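Local atomic coordinates of methylaspartate ammonia-lyase (PDB entry 1KKO), a protein that catalyses the reversible anti elimination of ammonia from L-threo-3-methylaspartate to give mesaconate, as a magnesium-dependent homodimeric lyase of the enolase superfamily. Residues Val64-Cys69 with Ser367-Val372; Lys331-Gly336 with Cys361-Ile366. One frame throughout, in Å; residues are numbered along the deposited sequence.

Contact 1: residues Val64-Cys69 with Ser367-Val372; sequences VAVGDC and SARTCV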
loop_
_atom_site.group_PDB
_atom_site.type_symbol
_atom_site.label_atom_id
_atom_site.label_comp_id
_atom_site.label_asym_id
_atom_site.label_seq_id
_atom_site.Cartn_x
_atom_site.Cartn_y
_atom_site.Cartn_z
ATOM N N VAL A 64 9.782 -3.980 19.892
ATOM C CA VAL A 64 9.014 -2.783 19.649
ATOM C C VAL A 64 7.679 -3.165 19.063
ATOM O O VAL A 64 7.594 -3.612 17.924
ATOM C CB VAL A 64 9.730 -1.821 18.687
ATOM C CG1 VAL A 64 8.913 -0.552 18.522
ATOM C CG2 VAL A 64 11.115 -1.507 19.205
ATOM N N ALA A 65 6.627 -2.977 19.851
ATOM C CA ALA A 65 5.258 -3.257 19.415
ATOM C C ALA A 65 4.703 -2.040 18.699
ATOM O O ALA A 65 4.986 -0.917 19.092
ATOM C CB ALA A 65 4.405 -3.611 20.608
ATOM N N VAL A 66 3.896 -2.277 17.670
ATOM C CA VAL A 66 3.374 -1.194 16.860
ATOM C C VAL A 66 1.873 -1.261 16.619
ATOM O O VAL A 66 1.261 -2.338 16.574
ATOM C CB VAL A 66 4.101 -1.120 15.481
ATOM C CG1 VAL A 66 5.587 -0.941 15.672
ATOM C CG2 VAL A 66 3.839 -2.361 14.632
ATOM N N GLY A 67 1.294 -0.081 16.475
ATOM C CA GLY A 67 -0.107 0.059 16.137
ATOM C C GLY A 67 -0.313 1.440 15.563
ATOM O O GLY A 67 0.456 2.353 15.841
ATOM N N ASP A 68 -1.372 1.624 14.778
ATOM C CA ASP A 68 -1.665 2.926 14.194
ATOM C C ASP A 68 -3.059 3.419 14.521
ATOM O O ASP A 68 -4.054 2.738 14.271
ATOM C CB ASP A 68 -1.541 2.876 12.671
ATOM C CG ASP A 68 -0.124 2.998 12.176
ATOM O OD1 ASP A 68 0.731 3.512 12.909
ATOM O OD2 ASP A 68 0.193 2.609 11.045
ATOM N N CYS A 69 -3.100 4.624 15.059
ATOM C CA CYS A 69 -4.340 5.337 15.252
ATOM C C CYS A 69 -4.773 5.842 13.885
ATOM O O CYS A 69 -4.029 6.592 13.251
ATOM C CB CYS A 69 -4.136 6.520 16.188
ATOM S SG CYS A 69 -3.470 6.086 17.812
ATOM N N SER A 367 -2.348 -1.129 10.650
ATOM C CA SER A 367 -3.689 -1.441 11.135
ATOM C C SER A 367 -4.260 -2.598 10.331
ATOM O O SER A 367 -4.873 -3.509 10.889
ATOM C CB SER A 367 -4.591 -0.208 11.134
ATOM O OG SER A 367 -4.881 0.259 9.824
ATOM N N ALA A 368 -4.046 -2.598 9.019
ATOM C CA ALA A 368 -4.531 -3.686 8.184
ATOM C C ALA A 368 -3.859 -5.003 8.554
ATOM O O ALA A 368 -4.528 -6.032 8.663
ATOM C CB ALA A 368 -4.305 -3.390 6.715
ATOM N N ARG A 369 -2.546 -4.985 8.744
ATOM C CA ARG A 369 -1.819 -6.192 9.087
ATOM C C ARG A 369 -2.338 -6.746 10.415
ATOM O O ARG A 369 -2.497 -7.958 10.584
ATOM C CB ARG A 369 -0.326 -5.876 9.155
ATOM C CG ARG A 369 0.557 -7.061 9.319
ATOM C CD ARG A 369 2.003 -6.703 9.225
ATOM N NE ARG A 369 2.451 -5.881 10.342
ATOM C CZ ARG A 369 3.076 -4.717 10.240
ATOM N NH1 ARG A 369 3.308 -4.151 9.058
ATOM N NH2 ARG A 369 3.450 -4.103 11.339
ATOM N N THR A 370 -2.559 -5.862 11.376
ATOM C CA THR A 370 -3.069 -6.286 12.669
ATOM C C THR A 370 -4.454 -6.899 12.534
ATOM O O THR A 370 -4.771 -7.903 13.175
ATOM C CB THR A 370 -3.088 -5.116 13.638
ATOM O OG1 THR A 370 -1.763 -4.577 13.768
ATOM C CG2 THR A 370 -3.492 -5.553 15.041
ATOM N N CYS A 371 -5.295 -6.289 11.707
ATOM C CA CYS A 371 -6.621 -6.825 11.447
ATOM C C CYS A 371 -6.581 -8.240 10.876
ATOM O O CYS A 371 -7.499 -9.031 11.125
ATOM C CB CYS A 371 -7.414 -5.912 10.518
ATOM S SG CYS A 371 -8.061 -4.416 11.337
ATOM N N VAL A 372 -5.561 -8.567 10.088
ATOM C CA VAL A 372 -5.443 -9.923 9.581
ATOM C C VAL A 372 -5.385 -10.937 10.724
ATOM O O VAL A 372 -6.001 -12.008 10.666
ATOM C CB VAL A 372 -4.208 -10.076 8.667
ATOM C CG1 VAL A 372 -3.936 -11.540 8.343
ATOM C CG2 VAL A 372 -4.417 -9.292 7.388
HETATM O O HOH W 1 0.717 -4.712 15.226
#
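Thr370 OG1 is held by two bonds, one of them the near half of a bridge to the strand. A water donates to it at 2.9 Å and also to Val66 O at 2.8 Å, while the hydroxyl itself bonds to Ile366 O, one turn back in its own helix. Chi1 of -58° turns OG1 back toward that carbonyl.

Beside the bridge, Val66 and Arg369 meet at a slant. Val66 CG2 comes to the edge of the guanidinium, in its plane, 3.7 Å from NH2. The arginine leaves the helix with CG anti to its own N and then bends at chi3 (67°), which turns the guanidinium so that its edge meets Val66. Its NH1 lies close to NH1 of Arg369 in the second subunit.

Further along, Ser367 CB lies only loosely against Asp68 O, at 4.3 Å. The polar ends of both residues look elsewhere: Asp68 OD2 bonds to Thr364 OG1 and OD1 to Ser54, and Ser367 OG bonds to Glu363. Between these two segments, then, N-terminal domain and barrel are joined by one shared water and light van der Waals packing, while the strand's direct polar tie goes to Thr364, just before the helix.

Contact 2: residues Lys331-Gly336 with Cys361-Ile366; sequences KTPDLG and CNETEI. With SO4 (sulfate ion), chain C.
Glu363 points its carboxylate at the turn that follows Lys331 and crosses both Thr332 and Pro333 at about a right angle. OE1 does the touching: it sits 3.6 Å from Thr332 OG1 and 3.8 Å from Pro333 CG, with Pro333 CD slightly farther. With chi1 at 59°, CG is placed between the backbone N and carbonyl carbon, and from there the chain runs straight out to the turn.

The carboxylate is buried but well supplied with partners. OE1 has a salt bridge to Lys386 and a bond from Thr360 N; OE2 bonds to Ser367 OG and Tyr132 OH. The Tyr132 hydroxyl also bonds to Thr332 OG1, so it joins the two segments where their own side chains merely pack. This network probably fixes the carboxylate's rotation.

A sulfate, probably from the crystallisation liquor, makes the second link. Lys331, the proton acceptor of the reaction, runs extended as far as CE, then bends at its last torsion to bring NZ within 2.7 Å of sulfate O4; NZ also bonds to Gly359 O. From the other segment, Cys361 N donates an almost straight bond (171°) to sulfate O3, also 2.7 Å long. Thr360 OG1 and Gln172 NE2 also bond to the ion; both residues, like Cys361, belong to the substrate site, so it probably stands where a substrate carboxylate would bind.

Both segments follow neighbouring parallel strands, 327-330 and 354-357, at their C-terminal ends, the place where TIM-barrel enzymes of the enolase superfamily carry their active sites.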
loop_
_atom_site.group_PDB
_atom_site.type_symbol
_atom_site.label_atom_id
_atom_site.label_comp_id
_atom_site.label_asym_id
_atom_site.label_seq_id
_atom_site.Cartn_x
_atom_site.Cartn_y
_atom_site.Cartn_z
ATOM N N LYS A 331 -16.876 -2.187 10.746
ATOM C CA LYS A 331 -15.943 -1.232 10.136
ATOM C C LYS A 331 -14.897 -0.919 11.190
ATOM O O LYS A 331 -15.058 -0.035 12.032
ATOM C CB LYS A 331 -16.666 0.003 9.643
ATOM C CG LYS A 331 -15.781 0.867 8.771
ATOM C CD LYS A 331 -16.550 1.969 8.069
ATOM C CE LYS A 331 -15.839 2.467 6.818
ATOM N NZ LYS A 331 -16.056 1.563 5.674
ATOM N N THR A 332 -13.806 -1.666 11.126
ATOM C CA THR A 332 -12.926 -1.807 12.273
ATOM C C THR A 332 -12.523 -0.545 13.039
ATOM O O THR A 332 -12.611 -0.560 14.244
ATOM C CB THR A 332 -11.697 -2.683 11.946
ATOM O OG1 THR A 332 -10.897 -2.076 10.922
ATOM C CG2 THR A 332 -12.104 -4.073 11.430
ATOM N N PRO A 333 -12.101 0.560 12.417
ATOM C CA PRO A 333 -11.665 1.695 13.246
ATOM C C PRO A 333 -12.793 2.252 14.107
ATOM O O PRO A 333 -12.554 2.800 15.171
ATOM C CB PRO A 333 -11.187 2.730 12.213
ATOM C CG PRO A 333 -10.936 1.959 10.976
ATOM C CD PRO A 333 -11.973 0.870 10.980
ATOM N N ASP A 334 -14.022 2.113 13.637
ATOM C CA ASP A 334 -15.163 2.657 14.356
ATOM C C ASP A 334 -15.523 1.907 15.635
ATOM O O ASP A 334 -16.311 2.407 16.430
ATOM C CB ASP A 334 -16.378 2.690 13.448
ATOM C CG ASP A 334 -16.275 3.715 12.348
ATOM O OD1 ASP A 334 -15.672 4.803 12.567
ATOM O OD2 ASP A 334 -16.805 3.496 11.241
ATOM N N LEU A 335 -14.952 0.732 15.827
ATOM C CA LEU A 335 -15.229 -0.043 17.031
ATOM C C LEU A 335 -14.302 0.340 18.172
ATOM O O LEU A 335 -14.472 -0.147 19.271
ATOM C CB LEU A 335 -15.110 -1.543 16.769
ATOM C CG LEU A 335 -16.340 -2.149 16.097
ATOM C CD1 LEU A 335 -16.306 -1.967 14.592
ATOM C CD2 LEU A 335 -16.491 -3.606 16.470
ATOM N N GLY A 336 -13.327 1.214 17.939
ATOM C CA GLY A 336 -12.394 1.569 19.004
ATOM C C GLY A 336 -11.387 0.444 19.222
ATOM O O GLY A 336 -10.685 0.059 18.306
ATOM N N CYS A 361 -10.278 2.485 3.375
ATOM C CA CYS A 361 -9.118 2.817 2.558
ATOM C C CYS A 361 -8.197 3.793 3.281
ATOM O O CYS A 361 -7.021 3.882 2.959
ATOM C CB CYS A 361 -9.531 3.430 1.218
ATOM S SG CYS A 361 -10.499 4.943 1.310
ATOM N N ASN A 362 -8.718 4.493 4.285
ATOM C CA ASN A 362 -7.971 5.544 4.954
ATOM C C ASN A 362 -7.222 5.108 6.197
ATOM O O ASN A 362 -6.877 5.943 7.010
ATOM C CB ASN A 362 -8.881 6.720 5.310
ATOM C CG ASN A 362 -8.101 7.966 5.645
ATOM O OD1 ASN A 362 -7.098 8.279 4.988
ATOM N ND2 ASN A 362 -8.561 8.692 6.657
ATOM N N GLU A 363 -6.941 3.820 6.340
ATOM C CA GLU A 363 -6.151 3.365 7.468
ATOM C C GLU A 363 -4.729 3.052 6.991
ATOM O O GLU A 363 -4.262 3.700 6.056
ATOM C CB GLU A 363 -6.857 2.282 8.292
ATOM C CG GLU A 363 -7.250 1.003 7.593
ATOM C CD GLU A 363 -8.042 0.119 8.548
ATOM O OE1 GLU A 363 -9.256 -0.103 8.327
ATOM O OE2 GLU A 363 -7.440 -0.348 9.529
ATOM N N THR A 364 -4.017 2.137 7.646
ATOM C CA THR A 364 -2.587 1.977 7.375
ATOM C C THR A 364 -2.178 0.540 7.155
ATOM O O THR A 364 -2.948 -0.387 7.324
ATOM C CB THR A 364 -1.719 2.525 8.519
ATOM O OG1 THR A 364 -1.788 1.627 9.645
ATOM C CG2 THR A 364 -2.195 3.874 9.004
ATOM N N GLU A 365 -0.918 0.364 6.784
ATOM C CA GLU A 365 -0.368 -0.962 6.597
ATOM C C GLU A 365 -0.335 -1.720 7.917
ATOM O O GLU A 365 -0.578 -2.922 7.951
ATOM C CB GLU A 365 1.002 -0.902 5.907
ATOM C CG GLU A 365 2.255 -0.809 6.775
ATOM C CD GLU A 365 2.495 0.517 7.478
ATOM O OE1 GLU A 365 1.571 1.346 7.606
ATOM O OE2 GLU A 365 3.641 0.707 7.937
ATOM N N ILE A 366 -0.047 -1.020 9.007
ATOM C CA ILE A 366 0.009 -1.659 10.317
ATOM C C ILE A 366 -1.380 -2.018 10.807
ATOM O O ILE A 366 -1.585 -3.102 11.337
ATOM C CB ILE A 366 0.719 -0.756 11.342
ATOM C CG1 ILE A 366 2.202 -0.652 10.993
ATOM C CG2 ILE A 366 0.504 -1.279 12.758
ATOM C CD1 ILE A 366 2.998 0.251 11.875
HETATM S S SO4 C . -14.051 3.434 3.120
HETATM O O1 SO4 C . -13.701 4.136 4.380
HETATM O O2 SO4 C . -14.616 4.539 2.259
HETATM O O3 SO4 C . -12.858 2.861 2.507
HETATM O O4 SO4 C . -15.091 2.389 3.280
#

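In the fold
Helix 365-378 serves both contacts: contact 2 includes its N-terminal approach and first residues, contact 1 the turns that follow. Contact 2 is the core one, buried, its centre about 6 Å from the centre of the chain, and wholly within the barrel domain. Contact 1, its centre about 14 Å from the centre of the chain and partly buried, joins the barrel to the N-terminal sheet. Both reach the second subunit, contact 2 through Glu365 to Arg404 of that chain. The chemistry follows the place: charged and hydroxyl groups around a bound anion in the active site, against water and sparse packing. Gly67 CA packs on Ile366 CG2 (3.7 Å), carrying the strand directly onto the start of the shared helix.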